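Local coordinates for decapping and exoribonuclease protein 1 (Kluyveromyces lactis, PDB 4GPS), which hydrolyses NAD caps and N7-methylguanosine caps from the 5' ends of RNAs and acts as a 5'-3' exoribonuclease, at residues A[62-67]-A[381-386]; A[99-104]-A[160-165]; A[295-300]-A[305-310]. All coordinates share one frame; numbering follows the deposited sequence.

Interaction 1 of 3, residues A[62-67]-A[381-386]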
loop_
_atom_site.group_PDB
_atom_site.type_symbol
_atom_site.label_atom_id
_atom_site.label_comp_id
_atom_site.label_asym_id
_atom_site.label_seq_id
_atom_site.Cartn_x
_atom_site.Cartn_y
_atom_site.Cartn_z
ATOM N N LEU A 62 -18.597 -17.536 -3.881
ATOM C CA LEU A 62 -18.876 -17.366 -2.469
ATOM C C LEU A 62 -19.131 -15.914 -2.123
ATOM O O LEU A 62 -18.301 -15.044 -2.399
ATOM C CB LEU A 62 -17.671 -17.855 -1.678
ATOM C CG LEU A 62 -17.878 -18.619 -0.375
ATOM C CD1 LEU A 62 -16.509 -18.949 0.194
ATOM C CD2 LEU A 62 -18.674 -17.806 0.609
ATOM N N SER A 63 -20.288 -15.643 -1.534
ATOM C CA SER A 63 -20.603 -14.287 -1.126
ATOM C C SER A 63 -19.808 -14.003 0.162
ATOM O O SER A 63 -19.698 -14.865 1.042
ATOM C CB SER A 63 -22.092 -14.163 -0.847
ATOM O OG SER A 63 -22.331 -13.077 0.030
ATOM N N CYS A 64 -19.246 -12.803 0.258
ATOM C CA CYS A 64 -18.477 -12.416 1.428
ATOM C C CYS A 64 -19.025 -11.119 1.953
ATOM O O CYS A 64 -18.388 -10.495 2.810
ATOM C CB CYS A 64 -17.001 -12.206 1.068
ATOM S SG CYS A 64 -16.131 -13.700 0.575
ATOM N N LYS A 65 -20.196 -10.710 1.446
ATOM C CA LYS A 65 -20.825 -9.449 1.857
ATOM C C LYS A 65 -21.261 -9.387 3.316
ATOM O O LYS A 65 -21.422 -8.299 3.878
ATOM C CB LYS A 65 -22.042 -9.107 0.991
ATOM C CG LYS A 65 -22.491 -7.635 1.163
ATOM C CD LYS A 65 -23.755 -7.277 0.352
ATOM C CE LYS A 65 -23.609 -7.588 -1.154
ATOM N NZ LYS A 65 -24.814 -7.290 -1.992
ATOM N N LYS A 66 -21.459 -10.537 3.933
ATOM C CA LYS A 66 -21.877 -10.537 5.311
ATOM C C LYS A 66 -20.718 -10.828 6.242
ATOM O O LYS A 66 -20.887 -11.448 7.281
ATOM C CB LYS A 66 -23.016 -11.539 5.500
ATOM C CG LYS A 66 -24.311 -11.087 4.806
ATOM C CD LYS A 66 -25.540 -11.887 5.226
ATOM C CE LYS A 66 -25.488 -13.311 4.689
ATOM N NZ LYS A 66 -24.274 -14.076 5.144
ATOM N N PHE A 67 -19.537 -10.371 5.850
ATOM C CA PHE A 67 -18.331 -10.563 6.637
ATOM C C PHE A 67 -18.480 -9.856 7.981
ATOM O O PHE A 67 -18.990 -8.743 8.071
ATOM C CB PHE A 67 -17.100 -10.025 5.876
ATOM C CG PHE A 67 -17.040 -8.531 5.777
ATOM C CD1 PHE A 67 -16.338 -7.784 6.718
ATOM C CD2 PHE A 67 -17.716 -7.858 4.762
ATOM C CE1 PHE A 67 -16.311 -6.383 6.652
ATOM C CE2 PHE A 67 -17.696 -6.452 4.680
ATOM C CZ PHE A 67 -16.990 -5.715 5.632
ATOM N N PHE A 381 -8.923 -12.695 3.771
ATOM C CA PHE A 381 -7.692 -13.456 3.693
ATOM C C PHE A 381 -7.854 -14.875 4.222
ATOM O O PHE A 381 -7.278 -15.798 3.671
ATOM C CB PHE A 381 -6.522 -12.705 4.324
ATOM C CG PHE A 381 -5.826 -11.807 3.353
ATOM C CD1 PHE A 381 -4.880 -12.318 2.481
ATOM C CD2 PHE A 381 -6.156 -10.453 3.271
ATOM C CE1 PHE A 381 -4.260 -11.487 1.540
ATOM C CE2 PHE A 381 -5.556 -9.630 2.349
ATOM C CZ PHE A 381 -4.601 -10.140 1.475
ATOM N N GLN A 382 -8.690 -15.055 5.238
ATOM C CA GLN A 382 -8.929 -16.379 5.787
ATOM C C GLN A 382 -9.768 -17.136 4.763
ATOM O O GLN A 382 -9.521 -18.304 4.468
ATOM C CB GLN A 382 -9.674 -16.278 7.125
ATOM C CG GLN A 382 -9.873 -17.612 7.854
ATOM C CD GLN A 382 -8.554 -18.311 8.176
ATOM O OE1 GLN A 382 -7.530 -17.661 8.347
ATOM N NE2 GLN A 382 -8.583 -19.641 8.261
ATOM N N VAL A 383 -10.755 -16.464 4.189
ATOM C CA VAL A 383 -11.579 -17.112 3.183
ATOM C C VAL A 383 -10.695 -17.531 1.977
ATOM O O VAL A 383 -10.749 -18.689 1.528
ATOM C CB VAL A 383 -12.740 -16.166 2.770
ATOM C CG1 VAL A 383 -13.462 -16.701 1.549
ATOM C CG2 VAL A 383 -13.712 -16.006 3.951
ATOM N N LEU A 384 -9.863 -16.612 1.483
ATOM C CA LEU A 384 -8.970 -16.901 0.354
ATOM C C LEU A 384 -7.982 -18.049 0.633
ATOM O O LEU A 384 -7.742 -18.897 -0.232
ATOM C CB LEU A 384 -8.169 -15.657 -0.043
ATOM C CG LEU A 384 -8.940 -14.545 -0.737
ATOM C CD1 LEU A 384 -8.134 -13.272 -0.744
ATOM C CD2 LEU A 384 -9.285 -14.975 -2.156
ATOM N N LYS A 385 -7.419 -18.079 1.838
ATOM C CA LYS A 385 -6.461 -19.120 2.175
ATOM C C LYS A 385 -7.094 -20.503 2.203
ATOM O O LYS A 385 -6.612 -21.426 1.547
ATOM C CB LYS A 385 -5.815 -18.825 3.517
ATOM C CG LYS A 385 -4.643 -19.732 3.788
ATOM C CD LYS A 385 -5.022 -20.908 4.634
ATOM C CE LYS A 385 -5.150 -20.501 6.080
ATOM N NZ LYS A 385 -5.244 -21.715 6.932
ATOM N N GLN A 386 -8.177 -20.642 2.962
ATOM C CA GLN A 386 -8.887 -21.913 3.078
ATOM C C GLN A 386 -9.351 -22.440 1.720
ATOM O O GLN A 386 -9.167 -23.620 1.400
ATOM C CB GLN A 386 -10.101 -21.769 4.021
ATOM C CG GLN A 386 -9.730 -21.780 5.514
ATOM C CD GLN A 386 -8.939 -23.033 5.911
ATOM O OE1 GLN A 386 -9.514 -24.114 6.079
ATOM N NE2 GLN A 386 -7.611 -22.894 6.037
#

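Interaction 2 of 3, residues A[99-104]-A[160-165]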
loop_
_atom_site.group_PDB
_atom_site.type_symbol
_atom_site.label_atom_id
_atom_site.label_comp_id
_atom_site.label_asym_id
_atom_site.label_seq_id
_atom_site.Cartn_x
_atom_site.Cartn_y
_atom_site.Cartn_z
ATOM N N ALA A 99 20.384 -3.500 -14.793
ATOM C CA ALA A 99 19.618 -4.736 -14.579
ATOM C C ALA A 99 20.232 -5.384 -13.353
ATOM O O ALA A 99 20.532 -6.581 -13.344
ATOM C CB ALA A 99 19.737 -5.663 -15.779
ATOM N N THR A 100 20.416 -4.554 -12.327
ATOM C CA THR A 100 21.044 -4.949 -11.075
ATOM C C THR A 100 20.231 -4.633 -9.834
ATOM O O THR A 100 19.633 -3.571 -9.734
ATOM C CB THR A 100 22.389 -4.223 -10.907
ATOM O OG1 THR A 100 23.291 -4.660 -11.926
ATOM C CG2 THR A 100 22.983 -4.490 -9.541
ATOM N N LEU A 101 20.225 -5.562 -8.889
ATOM C CA LEU A 101 19.549 -5.343 -7.628
ATOM C C LEU A 101 20.665 -5.311 -6.597
ATOM O O LEU A 101 21.500 -6.219 -6.574
ATOM C CB LEU A 101 18.614 -6.500 -7.294
ATOM C CG LEU A 101 17.363 -6.718 -8.130
ATOM C CD1 LEU A 101 16.719 -8.030 -7.729
ATOM C CD2 LEU A 101 16.414 -5.545 -7.921
ATOM N N LEU A 102 20.728 -4.263 -5.788
ATOM C CA LEU A 102 21.734 -4.208 -4.740
ATOM C C LEU A 102 20.959 -4.461 -3.455
ATOM O O LEU A 102 20.063 -3.691 -3.099
ATOM C CB LEU A 102 22.407 -2.834 -4.703
ATOM C CG LEU A 102 23.050 -2.457 -6.032
ATOM C CD1 LEU A 102 23.689 -1.088 -5.919
ATOM C CD2 LEU A 102 24.088 -3.495 -6.403
ATOM N N TRP A 103 21.300 -5.529 -2.752
ATOM C CA TRP A 103 20.591 -5.860 -1.533
ATOM C C TRP A 103 21.143 -5.293 -0.242
ATOM O O TRP A 103 22.357 -5.146 -0.073
ATOM C CB TRP A 103 20.498 -7.381 -1.347
ATOM C CG TRP A 103 19.694 -8.073 -2.397
ATOM C CD1 TRP A 103 20.135 -8.507 -3.605
ATOM C CD2 TRP A 103 18.288 -8.353 -2.351
ATOM N NE1 TRP A 103 19.094 -9.046 -4.318
ATOM C CE2 TRP A 103 17.948 -8.964 -3.571
ATOM C CE3 TRP A 103 17.285 -8.142 -1.395
ATOM C CZ2 TRP A 103 16.641 -9.368 -3.867
ATOM C CZ3 TRP A 103 16.000 -8.535 -1.681
ATOM C CH2 TRP A 103 15.685 -9.148 -2.912
ATOM N N ASN A 104 20.214 -4.977 0.660
ATOM C CA ASN A 104 20.511 -4.519 1.996
ATOM C C ASN A 104 21.652 -3.518 2.192
ATOM O O ASN A 104 21.539 -2.376 1.763
ATOM C CB ASN A 104 20.688 -5.776 2.871
ATOM C CG ASN A 104 19.453 -6.677 2.822
ATOM O OD1 ASN A 104 18.327 -6.210 3.052
ATOM N ND2 ASN A 104 19.644 -7.950 2.513
ATOM N N LEU A 160 10.227 -9.601 -6.359
ATOM C CA LEU A 160 9.462 -10.259 -5.308
ATOM C C LEU A 160 9.929 -11.695 -5.220
ATOM O O LEU A 160 10.124 -12.216 -4.126
ATOM C CB LEU A 160 7.963 -10.267 -5.643
ATOM C CG LEU A 160 7.043 -10.735 -4.514
ATOM C CD1 LEU A 160 7.210 -9.792 -3.340
ATOM C CD2 LEU A 160 5.591 -10.758 -4.962
ATOM N N LYS A 161 10.112 -12.333 -6.376
ATOM C CA LYS A 161 10.552 -13.711 -6.381
ATOM C C LYS A 161 11.992 -13.890 -5.892
ATOM O O LYS A 161 12.339 -14.943 -5.371
ATOM C CB LYS A 161 10.349 -14.337 -7.759
ATOM C CG LYS A 161 8.893 -14.476 -8.167
ATOM C CD LYS A 161 8.822 -15.010 -9.578
ATOM C CE LYS A 161 7.396 -15.311 -10.014
ATOM N NZ LYS A 161 7.320 -15.782 -11.462
ATOM N N GLU A 162 12.845 -12.889 -6.062
ATOM C CA GLU A 162 14.206 -13.015 -5.535
ATOM C C GLU A 162 14.111 -12.803 -4.011
ATOM O O GLU A 162 14.783 -13.468 -3.235
ATOM C CB GLU A 162 15.120 -11.950 -6.119
ATOM C CG GLU A 162 15.285 -12.017 -7.619
ATOM C CD GLU A 162 16.132 -13.188 -8.064
ATOM O OE1 GLU A 162 17.172 -13.467 -7.408
ATOM O OE2 GLU A 162 15.754 -13.811 -9.078
ATOM N N ALA A 163 13.274 -11.858 -3.592
ATOM C CA ALA A 163 13.090 -11.600 -2.186
ATOM C C ALA A 163 12.525 -12.858 -1.502
ATOM O O ALA A 163 12.920 -13.176 -0.394
ATOM C CB ALA A 163 12.152 -10.408 -1.986
ATOM N N TYR A 164 11.625 -13.583 -2.170
ATOM C CA TYR A 164 11.046 -14.793 -1.595
ATOM C C TYR A 164 12.119 -15.856 -1.441
ATOM O O TYR A 164 12.210 -16.524 -0.421
ATOM C CB TYR A 164 9.959 -15.370 -2.486
ATOM C CG TYR A 164 9.268 -16.579 -1.887
ATOM C CD1 TYR A 164 8.277 -16.421 -0.909
ATOM C CD2 TYR A 164 9.608 -17.875 -2.279
ATOM C CE1 TYR A 164 7.657 -17.505 -0.349
ATOM C CE2 TYR A 164 8.985 -18.982 -1.711
ATOM C CZ TYR A 164 8.007 -18.782 -0.743
ATOM O OH TYR A 164 7.380 -19.842 -0.175
ATOM N N GLN A 165 12.921 -16.031 -2.478
ATOM C CA GLN A 165 13.986 -17.017 -2.434
ATOM C C GLN A 165 14.967 -16.710 -1.295
ATOM O O GLN A 165 15.450 -17.618 -0.643
ATOM C CB GLN A 165 14.693 -17.025 -3.785
ATOM C CG GLN A 165 16.088 -17.600 -3.809
ATOM C CD GLN A 165 16.612 -17.742 -5.241
ATOM O OE1 GLN A 165 16.039 -18.498 -6.044
ATOM N NE2 GLN A 165 17.691 -17.009 -5.573
#

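Interaction 3 of 3, residues A[295-300]-A[305-310]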
loop_
_atom_site.group_PDB
_atom_site.type_symbol
_atom_site.label_atom_id
_atom_site.label_comp_id
_atom_site.label_asym_id
_atom_site.label_seq_id
_atom_site.Cartn_x
_atom_site.Cartn_y
_atom_site.Cartn_z
ATOM N N LYS A 295 3.046 11.989 -1.094
ATOM C CA LYS A 295 1.757 12.028 -1.795
ATOM C C LYS A 295 1.482 13.453 -2.286
ATOM O O LYS A 295 1.739 14.443 -1.575
ATOM C CB LYS A 295 0.610 11.571 -0.870
ATOM C CG LYS A 295 0.656 10.111 -0.464
ATOM C CD LYS A 295 0.414 9.187 -1.660
ATOM C CE LYS A 295 0.459 7.752 -1.252
ATOM N NZ LYS A 295 0.254 6.846 -2.396
ATOM N N SER A 296 0.986 13.533 -3.511
ATOM C CA SER A 296 0.622 14.791 -4.142
ATOM C C SER A 296 -0.898 14.925 -3.993
ATOM O O SER A 296 -1.635 14.001 -4.309
ATOM C CB SER A 296 0.996 14.743 -5.620
ATOM O OG SER A 296 0.580 15.913 -6.287
ATOM N N SER A 297 -1.382 16.068 -3.517
ATOM C CA SER A 297 -2.826 16.217 -3.357
ATOM C C SER A 297 -3.340 17.651 -3.456
ATOM O O SER A 297 -2.593 18.623 -3.394
ATOM C CB SER A 297 -3.233 15.650 -1.989
ATOM O OG SER A 297 -4.624 15.454 -1.881
ATOM N N VAL A 298 -4.640 17.770 -3.614
ATOM C CA VAL A 298 -5.264 19.074 -3.616
ATOM C C VAL A 298 -5.838 19.066 -2.162
ATOM O O VAL A 298 -6.007 17.979 -1.587
ATOM C CB VAL A 298 -6.335 19.081 -4.735
ATOM C CG1 VAL A 298 -7.701 18.983 -4.182
ATOM C CG2 VAL A 298 -6.110 20.260 -5.643
ATOM N N HIS A 299 -6.080 20.218 -1.532
ATOM C CA HIS A 299 -6.628 20.202 -0.163
ATOM C C HIS A 299 -7.838 19.260 -0.036
ATOM O O HIS A 299 -8.687 19.184 -0.922
ATOM C CB HIS A 299 -6.960 21.627 0.327
ATOM C CG HIS A 299 -5.754 22.378 0.832
ATOM N ND1 HIS A 299 -5.094 22.034 2.000
ATOM C CD2 HIS A 299 -5.051 23.407 0.297
ATOM C CE1 HIS A 299 -4.041 22.818 2.158
ATOM N NE2 HIS A 299 -3.991 23.659 1.140
ATOM N N PHE A 300 -7.885 18.528 1.076
ATOM C CA PHE A 300 -8.917 17.519 1.303
ATOM C C PHE A 300 -10.311 17.991 1.569
ATOM O O PHE A 300 -10.524 18.921 2.338
ATOM C CB PHE A 300 -8.510 16.603 2.456
ATOM C CG PHE A 300 -7.345 15.726 2.137
ATOM C CD1 PHE A 300 -6.196 15.743 2.944
ATOM C CD2 PHE A 300 -7.370 14.907 1.012
ATOM C CE1 PHE A 300 -5.087 14.960 2.628
ATOM C CE2 PHE A 300 -6.257 14.113 0.686
ATOM C CZ PHE A 300 -5.117 14.147 1.499
ATOM N N THR A 305 -16.194 11.574 -1.797
ATOM C CA THR A 305 -15.883 10.158 -1.874
ATOM C C THR A 305 -14.473 9.838 -2.369
ATOM O O THR A 305 -13.795 8.944 -1.841
ATOM C CB THR A 305 -16.901 9.480 -2.780
ATOM O OG1 THR A 305 -18.160 9.467 -2.112
ATOM C CG2 THR A 305 -16.501 8.069 -3.109
ATOM N N TYR A 306 -14.036 10.555 -3.391
ATOM C CA TYR A 306 -12.726 10.320 -3.953
ATOM C C TYR A 306 -11.595 10.562 -2.919
ATOM O O TYR A 306 -10.597 9.815 -2.851
ATOM C CB TYR A 306 -12.571 11.202 -5.205
ATOM C CG TYR A 306 -11.194 11.250 -5.808
ATOM C CD1 TYR A 306 -10.186 12.041 -5.237
ATOM C CD2 TYR A 306 -10.913 10.575 -6.998
ATOM C CE1 TYR A 306 -8.938 12.175 -5.844
ATOM C CE2 TYR A 306 -9.660 10.697 -7.624
ATOM C CZ TYR A 306 -8.681 11.507 -7.047
ATOM O OH TYR A 306 -7.488 11.716 -7.708
ATOM N N HIS A 307 -11.755 11.590 -2.104
ATOM C CA HIS A 307 -10.746 11.917 -1.121
ATOM C C HIS A 307 -10.774 10.972 0.080
ATOM O O HIS A 307 -9.729 10.638 0.644
ATOM C CB HIS A 307 -10.924 13.373 -0.688
ATOM C CG HIS A 307 -10.202 14.348 -1.562
ATOM N ND1 HIS A 307 -10.393 15.710 -1.485
ATOM C CD2 HIS A 307 -9.230 14.157 -2.485
ATOM C CE1 HIS A 307 -9.560 16.318 -2.317
ATOM N NE2 HIS A 307 -8.841 15.396 -2.934
ATOM N N ARG A 308 -11.962 10.517 0.461
ATOM C CA ARG A 308 -12.073 9.598 1.583
ATOM C C ARG A 308 -11.411 8.288 1.187
ATOM O O ARG A 308 -10.752 7.658 2.004
ATOM C CB ARG A 308 -13.540 9.384 1.967
ATOM C CG ARG A 308 -14.216 10.670 2.492
ATOM C CD ARG A 308 -13.733 11.084 3.881
ATOM N NE ARG A 308 -14.057 10.073 4.891
ATOM C CZ ARG A 308 -15.276 9.822 5.371
ATOM N NH1 ARG A 308 -16.331 10.509 4.958
ATOM N NH2 ARG A 308 -15.441 8.847 6.254
ATOM N N ARG A 309 -11.575 7.890 -0.076
ATOM C CA ARG A 309 -10.952 6.668 -0.592
ATOM C C ARG A 309 -9.437 6.806 -0.563
ATOM O O ARG A 309 -8.728 5.878 -0.171
ATOM C CB ARG A 309 -11.358 6.418 -2.042
ATOM C CG ARG A 309 -12.384 5.370 -2.238
ATOM C CD ARG A 309 -13.085 5.586 -3.549
ATOM N NE ARG A 309 -14.390 4.959 -3.493
ATOM C CZ ARG A 309 -15.420 5.285 -4.256
ATOM N NH1 ARG A 309 -15.315 6.256 -5.164
ATOM N NH2 ARG A 309 -16.553 4.623 -4.108
ATOM N N LYS A 310 -8.950 7.965 -0.994
ATOM C CA LYS A 310 -7.515 8.213 -1.020
ATOM C C LYS A 310 -6.919 8.202 0.402
ATOM O O LYS A 310 -5.882 7.578 0.635
ATOM C CB LYS A 310 -7.218 9.544 -1.739
ATOM C CG LYS A 310 -5.780 9.938 -1.677
ATOM C CD LYS A 310 -5.516 11.303 -2.303
ATOM C CE LYS A 310 -5.647 11.294 -3.814
ATOM N NZ LYS A 310 -5.350 12.664 -4.338
#

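Interaction 1 of 3, residues A[62-67]-A[381-386]
Val383 faces the methyl end of Leu62 and the thiol of Cys64 where strand 60-63 runs into a type I beta turn, Cys64 to Phe67, beside helix 370-393. This is helix-on-strand packing at the periphery of the RAI1-like PD-(D/E)XK nuclease fold; the centre of the contact lies about 21 Å from the centre of the chain, away from the metal- and substrate-binding sites. The two segments meet through three side chains and bury 91 Å² in all, of which Val383 gives about half. The closest backbone approach is 8.5 Å, between Cys64 CA and Val383 CA, so side chains alone span the gap. One branch of the valine makes both contacts: with CG1 anti to the backbone N (chi1 170°), that methyl is turned to the strand. Leu62 meets it tip to tip, and no hydrogen bond joins the segments. Strand 409-414 completes the apolar surroundings: Leu410 touches Cys64 and Val383, and its backbone pairs with that of Leu62. The turn is closed by a weak bond from Phe67 N to Cys64 O of 3.3 Å, beyond which the Phe67 ring packs edge-to-face with Trp376 of the same helix. At the contact itself, Val383 CG1 lies 4.0 Å from Leu62 CD1 and 4.1 Å from Cys64 SG.

Interaction 2 of 3, residues A[99-104]-A[160-165]
Trp103 supplies most of the strand's share of the contact, bringing the six-membered part of its indole against helix 156-167. Its CH2 atom comes within 3.6 Å of Ala163 CA and 3.9 Å of Ala163 CB, an oblique approach to the helix backbone at a small residue. The neighbouring ring atom, Trp103 CZ2, is 3.7 Å from Glu162 CB, which sits at the indole edge near the ring plane. Trp103 CG stands beside the backbone N (chi1 -64°), directing the indole to the helix. Within the RAI1-like nuclease fold this joins the short strand 100-103, paired antiparallel with strand 86-95, to a helix whose local axis passes 11.6 Å from the strand axis at 38°. The second kind of contact uses the aliphatic part of a charged residue: Leu101 CD1 lies 4.2 Å from Glu162 CG. The glutamate chain is bent at chi2, and its carboxylate plane is turned 47° from the indole. A cation-pi interaction with Arg166, one helical turn after Glu162, also engages the indole. Replacing Trp103 by an alanine is likely to leave Ala163 and Glu162 CB without their apolar cover and Arg166 without its aromatic partner.

Interaction 3 of 3, residues A[295-300]-A[305-310]
His307 points from the first turn of helix 305-319 toward the loop that follows strand 290-297, and its imidazole meets Phe300, His299 and Val298. From CB, which leaves the helix in the direction of the loop, the side chain reaches CG, where Phe300 CD2 lies 3.9 Å away. This is a T-shaped stack: the phenyl edge is directed at the imidazole face, with centroids 5.2 Å apart and planes at 84°, and CD2 sits over the centre of the imidazole. His307 CD2 lies near the same phenyl atom. On the other branch, ND1 packs 3.6 Å from Phe300 CA and is hydrogen-bonded to the backbone N of Lys301, a bond that helps fix the rotation of the ring. Strand 290-297, helix 305-319 and strand 325-331 form a beta-alpha-beta unit of the RAI1-like nuclease fold, and this contact spans the connection from its first strand to its helix. The same strand carries the metal ligand Ile294 and, next to it, Lys295, which probably binds substrate. Farther out, CE1 approaches His299 O at 3.3 Å and Val298 CG1 at 3.7 Å, the valine methyl lying at the imidazole edge. His307 NE2 has Val298 CG1 as its nearest atom across the contact, at 4.0 Å. One helical turn on, Lys310 CD approaches the edge of the Phe300 ring, and the bend at chi3 (-71°) takes NZ to 3.8 Å from Ser297 OG, whose hydroxyl donates to Val298 O.

All three contacts set a helix against a strand or the loop beside it, and none is bridged by a hydrogen bond between its segments. Each is partly buried. Interaction 1 is the smallest and wholly apolar, its centre about 21 Å from the centre of the chain; interaction 2 mixes indole packing with the aliphatic part of a glutamate; interaction 3, the largest at 246 Å² and the nearest to the centre, adds an aromatic stack and polar side chains, on a strand that carries the metal ligand Ile294. They use different helices and do not touch. Interactions 2 and 3 lie on opposite sides of the chain's centre, and both are nested within the long loop that interaction 1 closes.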